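Local structure of putative endonuclease/exonuclease/phosphatase family protein (Bacteroides thetaiotaomicron, 3MPR) at residues L137-H142 / E160-L165; P172-G177 / D228-S233; G242-T247 / P282-L287; E153-V158 / D189-K194; L118-S123 / M143-K148. The protein probably acts as a metal-dependent phosphodiesterase of the DNase I-like endonuclease/exonuclease/phosphatase family, perhaps cleaving nucleic acids. One frame throughout, in Å; residues are numbered along the deposited sequence.

Contact 1: residues L137-H142 / E160-L165; sequences LFFNLH and EKMKEL. With ACY (acetic acid), chain F.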
# COMPACT_ATOMS: atom_id res chain seq x y z
N LEU A 137 -18.52 17.40 -2.86
CA LEU A 137 -19.08 16.61 -3.95
C LEU A 137 -18.05 15.59 -4.40
O LEU A 137 -16.86 15.89 -4.47
CB LEU A 137 -19.45 17.50 -5.14
CG LEU A 137 -20.56 18.52 -4.88
CD1 LEU A 137 -20.64 19.54 -6.03
CD2 LEU A 137 -21.87 17.77 -4.68
N PHE A 138 -18.51 14.39 -4.72
CA PHE A 138 -17.64 13.35 -5.27
C PHE A 138 -18.29 12.85 -6.56
O PHE A 138 -19.40 12.34 -6.53
CB PHE A 138 -17.54 12.20 -4.26
CG PHE A 138 -16.43 11.22 -4.53
CD1 PHE A 138 -16.55 10.27 -5.54
CD2 PHE A 138 -15.29 11.21 -3.75
CE1 PHE A 138 -15.53 9.36 -5.78
CE2 PHE A 138 -14.27 10.29 -3.98
CZ PHE A 138 -14.39 9.37 -5.00
N PHE A 139 -17.59 13.00 -7.69
CA PHE A 139 -18.09 12.57 -8.99
C PHE A 139 -17.26 11.41 -9.49
O PHE A 139 -16.06 11.36 -9.22
CB PHE A 139 -17.91 13.70 -10.02
CG PHE A 139 -18.79 14.89 -9.78
CD1 PHE A 139 -18.41 15.88 -8.89
CD2 PHE A 139 -19.98 15.04 -10.48
CE1 PHE A 139 -19.23 16.99 -8.69
CE2 PHE A 139 -20.78 16.14 -10.28
CZ PHE A 139 -20.41 17.12 -9.40
N ASN A 140 -17.87 10.51 -10.26
CA ASN A 140 -17.16 9.36 -10.80
C ASN A 140 -17.72 9.01 -12.17
O ASN A 140 -18.92 9.04 -12.37
CB ASN A 140 -17.30 8.18 -9.83
CG ASN A 140 -16.62 6.93 -10.31
OD1 ASN A 140 -15.46 6.96 -10.73
ND2 ASN A 140 -17.33 5.81 -10.24
N LEU A 141 -16.84 8.70 -13.13
CA LEU A 141 -17.31 8.44 -14.49
C LEU A 141 -16.38 7.50 -15.25
O LEU A 141 -15.31 7.12 -14.77
CB LEU A 141 -17.47 9.76 -15.28
CG LEU A 141 -16.25 10.68 -15.46
CD1 LEU A 141 -15.26 10.12 -16.49
CD2 LEU A 141 -16.68 12.06 -15.88
N HIS A 142 -16.81 7.13 -16.45
CA HIS A 142 -16.03 6.31 -17.36
C HIS A 142 -16.31 6.85 -18.75
O HIS A 142 -17.43 6.76 -19.24
CB HIS A 142 -16.47 4.84 -17.25
CG HIS A 142 -15.64 3.91 -18.07
ND1 HIS A 142 -15.76 2.54 -17.99
CD2 HIS A 142 -14.67 4.15 -18.99
CE1 HIS A 142 -14.91 1.97 -18.83
NE2 HIS A 142 -14.23 2.93 -19.45
N GLU A 160 -19.77 22.03 -15.34
CA GLU A 160 -21.04 22.73 -15.11
C GLU A 160 -21.84 22.11 -13.96
O GLU A 160 -22.40 22.83 -13.13
CB GLU A 160 -21.87 22.80 -16.39
CG GLU A 160 -21.27 23.72 -17.45
CD GLU A 160 -21.15 25.18 -16.99
OE1 GLU A 160 -22.19 25.87 -16.91
OE2 GLU A 160 -20.02 25.62 -16.69
N LYS A 161 -21.89 20.78 -13.90
CA LYS A 161 -22.58 20.10 -12.82
C LYS A 161 -21.92 20.33 -11.46
O LYS A 161 -22.60 20.36 -10.44
CB LYS A 161 -22.70 18.58 -13.10
CG LYS A 161 -23.67 18.26 -14.24
CD LYS A 161 -25.13 18.52 -13.85
CE LYS A 161 -26.05 18.39 -15.07
NZ LYS A 161 -27.49 18.59 -14.73
N MSE A 162 -20.60 20.49 -11.44
CA MSE A 162 -19.90 20.78 -10.19
C MSE A 162 -20.42 22.06 -9.57
O MSE A 162 -20.57 22.16 -8.36
CB MSE A 162 -18.40 20.89 -10.41
CG MSE A 162 -17.76 19.56 -10.72
SE MSE A 162 -15.84 19.79 -10.91
CE MSE A 162 -15.34 17.91 -10.71
N LYS A 163 -20.70 23.05 -10.41
CA LYS A 163 -21.26 24.31 -9.94
C LYS A 163 -22.75 24.14 -9.61
O LYS A 163 -23.20 24.54 -8.54
CB LYS A 163 -21.04 25.43 -10.97
CG LYS A 163 -19.61 25.92 -11.04
CD LYS A 163 -19.41 26.96 -12.14
CE LYS A 163 -19.45 26.32 -13.52
NZ LYS A 163 -19.18 27.32 -14.60
N GLU A 164 -23.50 23.52 -10.52
CA GLU A 164 -24.95 23.39 -10.34
C GLU A 164 -25.26 22.67 -9.04
O GLU A 164 -26.13 23.09 -8.27
CB GLU A 164 -25.55 22.65 -11.53
CG GLU A 164 -27.04 22.33 -11.42
CD GLU A 164 -27.56 21.62 -12.66
OE1 GLU A 164 -27.55 22.22 -13.75
OE2 GLU A 164 -27.97 20.44 -12.54
N LEU A 165 -24.54 21.58 -8.78
CA LEU A 165 -24.84 20.71 -7.64
C LEU A 165 -24.35 21.27 -6.29
O LEU A 165 -24.57 20.67 -5.25
CB LEU A 165 -24.29 19.30 -7.89
CG LEU A 165 -24.90 18.70 -9.17
CD1 LEU A 165 -24.28 17.35 -9.49
CD2 LEU A 165 -26.43 18.58 -9.03
C ACY F . -30.19 18.13 -16.37
O ACY F . -30.54 18.67 -15.28
OXT ACY F . -29.02 18.10 -16.84
CH3 ACY F . -31.24 17.47 -17.18

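Contact 2: residues P172-G177 / D228-S233; sequences PAILTG and DHIFVS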
# COMPACT_ATOMS: atom_id res chain seq x y z
N PRO A 172 -16.50 22.05 -2.53
CA PRO A 172 -15.30 21.47 -3.14
C PRO A 172 -15.67 20.14 -3.78
O PRO A 172 -16.59 19.48 -3.30
CB PRO A 172 -14.37 21.21 -1.94
CG PRO A 172 -14.96 21.97 -0.80
CD PRO A 172 -16.43 22.07 -1.06
N ALA A 173 -14.97 19.76 -4.84
CA ALA A 173 -15.30 18.55 -5.56
C ALA A 173 -14.09 17.64 -5.75
O ALA A 173 -12.95 18.10 -5.82
CB ALA A 173 -15.91 18.89 -6.93
N ILE A 174 -14.37 16.35 -5.82
CA ILE A 174 -13.40 15.33 -6.15
C ILE A 174 -14.01 14.58 -7.32
O ILE A 174 -15.18 14.22 -7.27
CB ILE A 174 -13.24 14.35 -4.98
CG1 ILE A 174 -12.72 15.10 -3.75
CG2 ILE A 174 -12.34 13.16 -5.40
CD1 ILE A 174 -12.71 14.27 -2.45
N LEU A 175 -13.22 14.37 -8.37
CA LEU A 175 -13.66 13.66 -9.58
C LEU A 175 -12.73 12.49 -9.88
O LEU A 175 -11.53 12.70 -10.09
CB LEU A 175 -13.66 14.62 -10.78
CG LEU A 175 -13.78 14.01 -12.19
CD1 LEU A 175 -15.12 13.34 -12.39
CD2 LEU A 175 -13.54 15.09 -13.27
N THR A 176 -13.27 11.26 -9.87
CA THR A 176 -12.49 10.06 -10.20
C THR A 176 -13.02 9.46 -11.49
O THR A 176 -14.09 9.83 -11.95
CB THR A 176 -12.62 8.97 -9.11
OG1 THR A 176 -14.00 8.57 -8.98
CG2 THR A 176 -12.12 9.48 -7.76
N GLY A 177 -12.29 8.52 -12.08
CA GLY A 177 -12.85 7.83 -13.22
C GLY A 177 -11.82 7.16 -14.09
O GLY A 177 -10.62 7.31 -13.88
N ASP A 228 -6.54 6.73 -15.62
CA ASP A 228 -7.40 6.83 -14.46
C ASP A 228 -6.86 7.98 -13.63
O ASP A 228 -5.68 7.98 -13.29
CB ASP A 228 -7.33 5.52 -13.66
CG ASP A 228 -7.70 4.32 -14.51
OD1 ASP A 228 -6.79 3.62 -15.02
OD2 ASP A 228 -8.91 4.11 -14.71
N HIS A 229 -7.71 8.95 -13.32
CA HIS A 229 -7.26 10.15 -12.63
C HIS A 229 -8.14 10.43 -11.43
O HIS A 229 -9.29 9.98 -11.36
CB HIS A 229 -7.38 11.39 -13.55
CG HIS A 229 -6.65 11.26 -14.85
ND1 HIS A 229 -5.28 11.20 -14.93
CD2 HIS A 229 -7.11 11.22 -16.12
CE1 HIS A 229 -4.92 11.10 -16.20
NE2 HIS A 229 -6.02 11.12 -16.94
N ILE A 230 -7.58 11.18 -10.50
CA ILE A 230 -8.37 11.82 -9.46
C ILE A 230 -8.11 13.32 -9.54
O ILE A 230 -7.01 13.77 -9.27
CB ILE A 230 -8.03 11.26 -8.07
CG1 ILE A 230 -8.31 9.75 -8.03
CG2 ILE A 230 -8.83 11.98 -6.99
CD1 ILE A 230 -8.08 9.09 -6.65
N PHE A 231 -9.13 14.07 -9.96
CA PHE A 231 -9.04 15.52 -10.06
C PHE A 231 -9.73 16.11 -8.84
O PHE A 231 -10.76 15.57 -8.39
CB PHE A 231 -9.77 16.01 -11.32
CG PHE A 231 -9.15 15.55 -12.62
CD1 PHE A 231 -7.96 16.10 -13.07
CD2 PHE A 231 -9.77 14.59 -13.40
CE1 PHE A 231 -7.40 15.70 -14.27
CE2 PHE A 231 -9.22 14.18 -14.60
CZ PHE A 231 -8.03 14.75 -15.04
N VAL A 232 -9.20 17.20 -8.30
CA VAL A 232 -9.79 17.81 -7.12
C VAL A 232 -9.84 19.32 -7.24
O VAL A 232 -9.03 19.92 -7.94
CB VAL A 232 -9.03 17.44 -5.82
CG1 VAL A 232 -9.04 15.93 -5.60
CG2 VAL A 232 -7.61 17.97 -5.85
N SER A 233 -10.77 19.95 -6.53
CA SER A 233 -10.76 21.41 -6.47
C SER A 233 -9.44 21.88 -5.87
O SER A 233 -8.86 21.21 -5.03
CB SER A 233 -11.95 21.91 -5.64
OG SER A 233 -13.19 21.46 -6.16

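Contact 3: residues G242-T247 / P282-L287; sequences GVLTDT and PVKVEL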
# COMPACT_ATOMS: atom_id res chain seq x y z
N GLY A 242 -0.59 7.53 -4.90
CA GLY A 242 0.03 6.24 -5.09
C GLY A 242 -0.71 5.41 -6.12
O GLY A 242 -1.93 5.44 -6.20
N VAL A 243 0.05 4.68 -6.93
CA VAL A 243 -0.51 3.61 -7.74
C VAL A 243 -0.16 2.29 -7.05
O VAL A 243 1.01 2.00 -6.79
CB VAL A 243 0.09 3.63 -9.16
CG1 VAL A 243 -0.38 2.45 -9.95
CG2 VAL A 243 -0.29 4.93 -9.86
N LEU A 244 -1.18 1.49 -6.76
CA LEU A 244 -0.97 0.26 -5.99
C LEU A 244 -0.82 -0.93 -6.94
O LEU A 244 -1.76 -1.31 -7.63
CB LEU A 244 -2.13 0.06 -5.01
CG LEU A 244 -2.44 1.35 -4.22
CD1 LEU A 244 -3.60 1.16 -3.24
CD2 LEU A 244 -1.20 1.86 -3.48
N THR A 245 0.38 -1.50 -6.96
CA THR A 245 0.74 -2.54 -7.91
C THR A 245 0.59 -3.96 -7.34
O THR A 245 1.08 -4.93 -7.93
CB THR A 245 2.21 -2.35 -8.39
OG1 THR A 245 3.11 -2.40 -7.27
CG2 THR A 245 2.36 -0.99 -9.08
N ASP A 246 -0.11 -4.07 -6.21
CA ASP A 246 -0.22 -5.33 -5.48
C ASP A 246 -0.67 -6.41 -6.45
O ASP A 246 -1.53 -6.17 -7.30
CB ASP A 246 -1.27 -5.25 -4.36
CG ASP A 246 -1.04 -4.10 -3.39
OD1 ASP A 246 -0.56 -3.02 -3.80
OD2 ASP A 246 -1.42 -4.27 -2.21
N THR A 247 -0.09 -7.61 -6.34
CA THR A 247 -0.54 -8.74 -7.15
C THR A 247 -0.78 -9.99 -6.32
O THR A 247 -0.13 -10.21 -5.29
CB THR A 247 0.51 -9.11 -8.25
OG1 THR A 247 1.81 -9.20 -7.64
CG2 THR A 247 0.55 -8.08 -9.35
N PRO A 282 -5.37 0.47 -8.96
CA PRO A 282 -6.07 1.55 -8.26
C PRO A 282 -5.18 2.77 -8.08
O PRO A 282 -3.97 2.65 -7.91
CB PRO A 282 -6.38 0.94 -6.88
CG PRO A 282 -5.42 -0.16 -6.72
CD PRO A 282 -5.10 -0.69 -8.10
N VAL A 283 -5.79 3.95 -8.14
CA VAL A 283 -5.09 5.17 -7.82
C VAL A 283 -5.59 5.61 -6.44
O VAL A 283 -6.79 5.77 -6.24
CB VAL A 283 -5.39 6.29 -8.84
CG1 VAL A 283 -4.83 7.62 -8.36
CG2 VAL A 283 -4.84 5.93 -10.23
N LYS A 284 -4.67 5.79 -5.50
CA LYS A 284 -5.06 6.15 -4.14
C LYS A 284 -4.50 7.54 -3.81
O LYS A 284 -3.30 7.78 -3.96
CB LYS A 284 -4.54 5.12 -3.13
CG LYS A 284 -4.66 5.56 -1.69
CD LYS A 284 -4.07 4.56 -0.71
CE LYS A 284 -3.80 5.21 0.65
NZ LYS A 284 -3.48 4.19 1.72
N VAL A 285 -5.37 8.43 -3.35
CA VAL A 285 -4.95 9.80 -3.04
C VAL A 285 -5.39 10.21 -1.63
O VAL A 285 -6.52 9.94 -1.22
CB VAL A 285 -5.51 10.80 -4.08
CG1 VAL A 285 -5.29 12.27 -3.60
CG2 VAL A 285 -4.86 10.56 -5.46
N GLU A 286 -4.48 10.82 -0.88
CA GLU A 286 -4.76 11.26 0.47
C GLU A 286 -4.88 12.77 0.44
O GLU A 286 -3.98 13.46 -0.04
CB GLU A 286 -3.67 10.78 1.44
CG GLU A 286 -3.71 9.25 1.65
CD GLU A 286 -2.34 8.65 1.93
OE1 GLU A 286 -2.01 8.46 3.12
OE2 GLU A 286 -1.60 8.36 0.98
N LEU A 287 -6.01 13.27 0.93
CA LEU A 287 -6.32 14.69 0.84
C LEU A 287 -6.49 15.28 2.22
O LEU A 287 -6.83 14.58 3.17
CB LEU A 287 -7.65 14.87 0.08
CG LEU A 287 -7.70 14.35 -1.35
CD1 LEU A 287 -9.12 14.44 -1.87
CD2 LEU A 287 -6.74 15.14 -2.24

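Contact 4: residues E153-V158 / D189-K194; sequences ESAFLV and DAFVSK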
# COMPACT_ATOMS: atom_id res chain seq x y z
N GLU A 153 -16.48 17.49 -24.56
CA GLU A 153 -17.76 18.03 -24.11
C GLU A 153 -18.10 17.52 -22.72
O GLU A 153 -18.62 18.25 -21.87
CB GLU A 153 -18.87 17.66 -25.09
CG GLU A 153 -18.68 18.28 -26.48
CD GLU A 153 -19.01 19.78 -26.52
OE1 GLU A 153 -19.60 20.31 -25.55
OE2 GLU A 153 -18.68 20.43 -27.53
N SER A 154 -17.81 16.25 -22.48
CA SER A 154 -18.07 15.66 -21.17
C SER A 154 -17.34 16.42 -20.07
O SER A 154 -17.90 16.70 -19.01
CB SER A 154 -17.69 14.17 -21.15
OG SER A 154 -18.60 13.41 -21.92
N ALA A 155 -16.08 16.75 -20.33
CA ALA A 155 -15.28 17.44 -19.32
C ALA A 155 -15.95 18.73 -18.89
O ALA A 155 -16.03 19.04 -17.69
CB ALA A 155 -13.87 17.69 -19.83
N PHE A 156 -16.47 19.48 -19.85
CA PHE A 156 -17.12 20.75 -19.53
C PHE A 156 -18.50 20.60 -18.90
O PHE A 156 -18.90 21.40 -18.06
CB PHE A 156 -17.13 21.68 -20.74
CG PHE A 156 -15.75 22.16 -21.11
CD1 PHE A 156 -15.07 23.04 -20.28
CD2 PHE A 156 -15.13 21.71 -22.26
CE1 PHE A 156 -13.80 23.47 -20.60
CE2 PHE A 156 -13.85 22.13 -22.58
CZ PHE A 156 -13.19 23.01 -21.75
N LEU A 157 -19.23 19.55 -19.28
CA LEU A 157 -20.51 19.26 -18.65
C LEU A 157 -20.30 18.90 -17.18
O LEU A 157 -21.05 19.32 -16.30
CB LEU A 157 -21.20 18.10 -19.37
CG LEU A 157 -22.37 17.43 -18.65
CD1 LEU A 157 -23.51 18.41 -18.39
CD2 LEU A 157 -22.87 16.23 -19.46
N VAL A 158 -19.26 18.12 -16.90
CA VAL A 158 -18.97 17.79 -15.52
C VAL A 158 -18.67 19.05 -14.71
O VAL A 158 -19.18 19.22 -13.61
CB VAL A 158 -17.86 16.73 -15.40
CG1 VAL A 158 -17.38 16.63 -13.96
CG2 VAL A 158 -18.38 15.38 -15.88
N ASP A 189 -6.65 18.12 -20.68
CA ASP A 189 -6.45 19.56 -20.60
C ASP A 189 -7.75 20.25 -20.25
O ASP A 189 -7.75 21.28 -19.58
CB ASP A 189 -5.96 20.13 -21.94
CG ASP A 189 -4.65 19.54 -22.41
OD1 ASP A 189 -3.91 18.95 -21.59
OD2 ASP A 189 -4.34 19.68 -23.62
N ALA A 190 -8.86 19.70 -20.71
CA ALA A 190 -10.16 20.34 -20.47
C ALA A 190 -10.47 20.49 -18.98
O ALA A 190 -11.09 21.48 -18.56
CB ALA A 190 -11.27 19.61 -21.21
N PHE A 191 -10.01 19.54 -18.17
CA PHE A 191 -10.24 19.62 -16.72
C PHE A 191 -9.32 20.60 -16.00
O PHE A 191 -9.73 21.25 -15.04
CB PHE A 191 -10.13 18.23 -16.07
CG PHE A 191 -11.25 17.29 -16.45
CD1 PHE A 191 -12.52 17.45 -15.92
CD2 PHE A 191 -11.03 16.25 -17.35
CE1 PHE A 191 -13.56 16.59 -16.27
CE2 PHE A 191 -12.07 15.39 -17.70
CZ PHE A 191 -13.33 15.56 -17.16
N VAL A 192 -8.07 20.69 -16.45
CA VAL A 192 -7.04 21.35 -15.64
C VAL A 192 -6.49 22.67 -16.16
O VAL A 192 -5.88 23.42 -15.39
CB VAL A 192 -5.82 20.44 -15.41
CG1 VAL A 192 -6.21 19.19 -14.62
CG2 VAL A 192 -5.16 20.07 -16.74
N SER A 193 -6.66 22.95 -17.45
CA SER A 193 -5.97 24.08 -18.08
C SER A 193 -6.33 25.44 -17.50
O SER A 193 -5.53 26.37 -17.57
CB SER A 193 -6.20 24.11 -19.59
OG SER A 193 -7.51 24.58 -19.87
N LYS A 194 -7.54 25.58 -16.94
CA LYS A 194 -7.95 26.84 -16.32
C LYS A 194 -7.91 26.80 -14.79
O LYS A 194 -8.39 27.72 -14.12
CB LYS A 194 -9.35 27.25 -16.78
CG LYS A 194 -9.54 27.33 -18.29
CD LYS A 194 -8.54 28.29 -18.93
CE LYS A 194 -8.72 28.33 -20.44
NZ LYS A 194 -7.64 29.12 -21.12

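Contact 5: residues L118-S123 / M143-K148; sequences LPRICS and MDHIGK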
# COMPACT_ATOMS: atom_id res chain seq x y z
N LEU A 118 -20.96 4.38 -27.00
CA LEU A 118 -21.77 3.83 -25.92
C LEU A 118 -22.29 4.92 -25.00
O LEU A 118 -21.66 5.97 -24.86
CB LEU A 118 -20.96 2.80 -25.12
CG LEU A 118 -20.94 1.34 -25.58
CD1 LEU A 118 -20.82 1.22 -27.08
CD2 LEU A 118 -19.82 0.57 -24.89
N PRO A 119 -23.45 4.70 -24.36
CA PRO A 119 -23.86 5.65 -23.32
C PRO A 119 -22.87 5.60 -22.18
O PRO A 119 -22.30 4.55 -21.90
CB PRO A 119 -25.21 5.11 -22.86
CG PRO A 119 -25.16 3.63 -23.19
CD PRO A 119 -24.38 3.56 -24.48
N ARG A 120 -22.65 6.73 -21.53
CA ARG A 120 -21.64 6.84 -20.48
C ARG A 120 -22.26 7.64 -19.35
O ARG A 120 -22.92 8.65 -19.59
CB ARG A 120 -20.39 7.55 -21.01
CG ARG A 120 -19.79 6.89 -22.24
CD ARG A 120 -19.12 5.57 -21.91
NE ARG A 120 -18.50 4.96 -23.08
CZ ARG A 120 -17.61 3.97 -23.03
NH1 ARG A 120 -17.22 3.47 -21.86
NH2 ARG A 120 -17.09 3.48 -24.16
N ILE A 121 -22.07 7.19 -18.12
CA ILE A 121 -22.76 7.78 -17.00
C ILE A 121 -21.77 8.34 -15.98
O ILE A 121 -20.69 7.77 -15.78
CB ILE A 121 -23.73 6.76 -16.34
CG1 ILE A 121 -24.77 7.45 -15.45
CG2 ILE A 121 -22.95 5.69 -15.55
CD1 ILE A 121 -25.79 6.50 -14.84
N CYS A 122 -22.12 9.47 -15.39
CA CYS A 122 -21.40 10.03 -14.27
C CYS A 122 -22.32 9.96 -13.06
O CYS A 122 -23.45 10.46 -13.12
CB CYS A 122 -20.98 11.48 -14.55
SG CYS A 122 -20.20 12.28 -13.15
N SER A 123 -21.87 9.31 -12.00
CA SER A 123 -22.62 9.24 -10.76
C SER A 123 -21.93 10.11 -9.71
O SER A 123 -20.70 10.24 -9.72
CB SER A 123 -22.72 7.80 -10.25
OG SER A 123 -23.37 6.97 -11.20
N MSE A 143 -15.29 7.46 -19.35
CA MSE A 143 -15.41 8.15 -20.63
C MSE A 143 -15.54 7.19 -21.83
O MSE A 143 -15.20 6.01 -21.73
CB MSE A 143 -14.18 9.03 -20.84
CG MSE A 143 -14.02 10.18 -19.88
SE MSE A 143 -15.34 11.55 -20.30
CE MSE A 143 -14.29 13.13 -19.86
N ASP A 144 -16.00 7.71 -22.96
CA ASP A 144 -16.13 6.88 -24.16
C ASP A 144 -14.76 6.74 -24.82
O ASP A 144 -13.95 7.67 -24.79
CB ASP A 144 -17.13 7.49 -25.14
CG ASP A 144 -17.50 6.54 -26.26
OD1 ASP A 144 -17.06 6.75 -27.41
OD2 ASP A 144 -18.21 5.57 -25.98
N HIS A 145 -14.49 5.58 -25.43
CA HIS A 145 -13.16 5.35 -26.00
C HIS A 145 -13.03 5.86 -27.44
O HIS A 145 -11.92 6.10 -27.90
CB HIS A 145 -12.79 3.87 -25.93
CG HIS A 145 -13.77 2.96 -26.61
ND1 HIS A 145 -15.10 2.91 -26.26
CD2 HIS A 145 -13.62 2.09 -27.63
CE1 HIS A 145 -15.73 2.04 -27.03
NE2 HIS A 145 -14.85 1.52 -27.86
N ILE A 146 -14.16 6.02 -28.12
CA ILE A 146 -14.17 6.44 -29.52
C ILE A 146 -14.44 7.93 -29.71
O ILE A 146 -13.77 8.59 -30.51
CB ILE A 146 -15.26 5.69 -30.33
CG1 ILE A 146 -15.02 4.17 -30.32
CG2 ILE A 146 -15.34 6.23 -31.76
CD1 ILE A 146 -13.62 3.76 -30.73
N GLY A 147 -15.41 8.46 -28.97
CA GLY A 147 -15.84 9.84 -29.17
C GLY A 147 -14.95 10.90 -28.56
O GLY A 147 -15.07 11.21 -27.38
N LYS A 148 -14.06 11.46 -29.37
CA LYS A 148 -13.17 12.51 -28.90
C LYS A 148 -13.96 13.76 -28.53
O LYS A 148 -13.75 14.37 -27.48
CB LYS A 148 -12.12 12.83 -29.97
CG LYS A 148 -11.10 13.89 -29.56
CD LYS A 148 -10.14 14.16 -30.70
CE LYS A 148 -8.89 14.88 -30.23
NZ LYS A 148 -9.22 16.06 -29.40

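Contact 1: residues L137-H142 / E160-L165
F139 and L137 on strand 135-142 pack against M162 at the end of helix 148-164 and L165 just beyond it, a buried apolar strand-helix contact inside a beta-alpha-beta unit. Strand 135-142, the helix and strand 173-178 form that unit, in which the helix lies on one face of a mixed sheet of the DNase I-like fold. The two short segments run nearly antiparallel, at 152°, with axes 10.1 Å apart, a separation filled by side chains.

The F139 ring is the centre of the contact. Its CG lies anti to the carbonyl carbon (chi1 -68°), which sends the ring out from the strand to the helix. F139 CE1 reaches M162 CG at 3.6 Å, while across the ring tip F139 CE2 reaches L165 CD1 at 3.8 Å. M162 is a selenomethionine with two modelled conformers; in one, extended beyond CG, its SE sits obliquely to the ring, 5.5 Å from the F139 centroid, in a Met-aromatic contact. At the ring's edge lies K161 O. K161 itself bends away at chi2, and its NZ forms a salt bridge with E164 OE2 and a hydrogen bond to a bound acetate, which probably came from the crystallisation liquor.

Two residues before F139, L137 extends the apolar surface past the ring. Its CD2 lies near L165 O, while L137 CD1 rests 3.5 Å from M162 O and 4.1 Å from L165 CB.

Contact 2: residues P172-G177 / D228-S233
L175 and F231 form a hydrogen-bonded pair between antiparallel strands 173-178 and 228-232, neighbours in a central sheet of the DNase I-like fold. L175 N donates to F231 O at 2.7 Å, and F231 N returns the bond to L175 O. Their side chains lie alongside each other on one face of the sheet, with L175 CD2 3.8 Å from F231 CD2. On the other face, I230 touches two residues of the partner strand: its CG2 meets I174 CG2 at 4.0 Å and its CG1 meets T176 CG2.

Beyond these pairs, the F231 ring stacks on F191 of helix 186-192, whereas I174 and I230 face strands 5-13 and 283-289 of the second sheet. T176 OG1 is turned to N140 of the adjoining strand. Toward G177 the backbone bonds become weak.

At the opposite end S233 OG, anti to its own carbonyl carbon (chi1 -58°), stands in for a backbone acceptor and takes the A173 N-H at 2.8 Å.

Contact 3: residues G242-T247 / P282-L287
G242 and K284 form an antiparallel hydrogen-bonded pair, G242 N to K284 O at 2.9 Å and K284 N to G242 O at 2.8 Å, the latter almost straight at 178°. They join strands 237-243 and 283-289 in one of the two sheets of the DNase I-like fold. V243 and V283 follow as a non-hydrogen-bonded pair. The pairing then runs past the end of strand 237-243, where L244 N still donates to P282 O at 3.2 Å.

Where the strand gives way to loop, side chains continue the contact. L244 and P282 meet at about a right angle, the leucine CB lying 3.7 Å from P282 CG. With CG anti to the carbonyl carbon (chi1 -48°), the leucine brings CD1 to K284 CB as well. The extended lysine chain carries NZ away from the pair to a hydrogen bond with H42 O.

M38 of helix 28-41 packs on both L244 and P282, and Y41 of the second subunit packs on L244 and K284. The loop itself lies at the dimer interface, where T245 OG1 accepts from T247 N of the second subunit. Next to CG in the same proline ring, P282 CD comes to 3.4 Å from L244 O.

Contact 4: residues E153-V158 / D189-K194
With CG anti to the carbonyl carbon and beside the backbone N in both F156 (chi1 -68°) and F191 (chi1 -68°), each ring swings from its own helix toward the other, although neither CB is aimed straight across. A155 and A190 face each other between them, and their CB atoms come to 3.5 Å. These small residues let the backbones approach to 6.0 Å between A155 CA and A190 CA.

F191 lays one face of its ring against A155. The methyl CB stands 3.6 Å from the ring centroid and 19° off the normal, a CH-pi contact, although it is displaced toward the rim. V158, one helical turn on, meets the same ring differently: its CB lies at the edge, 4.4 Å from F191 CE1. F156 approaches A190 from the other helix, with CE2 3.9 Å from A190 CB and the methyl set obliquely to the ring.

F191 also stacks on F231 of strand 228-232 and meets F179, so it bridges the helix pair and the sheet. L157 and V158 also touch F101 of strand 93-102. Alanine-to-alanine packing flanked by aromatic rings thus joins helices 148-164 and 186-192 in the helical layer over one face of a DNase I-like sheet.

Contact 5: residues L118-S123 / M143-K148
R120 grips D144 side-on with two nitrogens that both converge on a single carboxylate oxygen: NE and NH2 each lie 3.0 Å from D144 OD2. The carboxylate plane stands 76° from the guanidinium plane, so the two bonds differ at the acceptor. NE uses the anti lone pair of OD2, whereas NH2 comes from above the carboxylate plane. A third donor, L118 N, reaches D144 OD2 at 3.2 Å, leaving it held by three N-H groups.

The other oxygen organises the loop. D144 OD1 accepts from I146 N in an Asx turn and from G147 N at 2.8 Å, just before helix 148-164, and also from V117 N. With CG anti to the backbone N (chi1 -168°), the carboxylate lies between R120 and the loop's own N-H groups.

R120 is bent at chi2 (-71°), which lays one guanidinium face over the D144 backbone, with D144 CA 3.2 Å from R120 NE. H145 ND1 lies 2.9 Å from R120 NH2, near both planes. The R120 side chain is about 7 Å from that of E51, which binds magnesium in a structure of this protein, though none is bound to this chain here. R120 NH1 hydrogen-bonds an unidentified ligand, probably from the crystallisation liquor.

The salt bridge ties the residue just before strand 121-129 to the loop between strand 135-142 and helix 148-164.

Contacts 1, 2, 4 and 5 gather round one sheet, while contact 3 belongs to the other sheet, about 22 Å from contact 1 between centres. Contacts 1 and 4 share helix 148-164, their centres about 11 Å apart, and cross along the chain. Contact 5 also crosses contact 1, their segments alternating along the chain, and the two meet through neighbouring strands 121-129 and 135-142; it closes before contact 4 opens. Contact 2 begins after contact 1 closes and touches it through adjacent strands, F139 N lying 2.7 Å from I174 O. Contact 3 comes last, meeting contact 2 where I174 packs on L287. Together they link the helical layer, both sheets and the region near E51, a magnesium-binding residue.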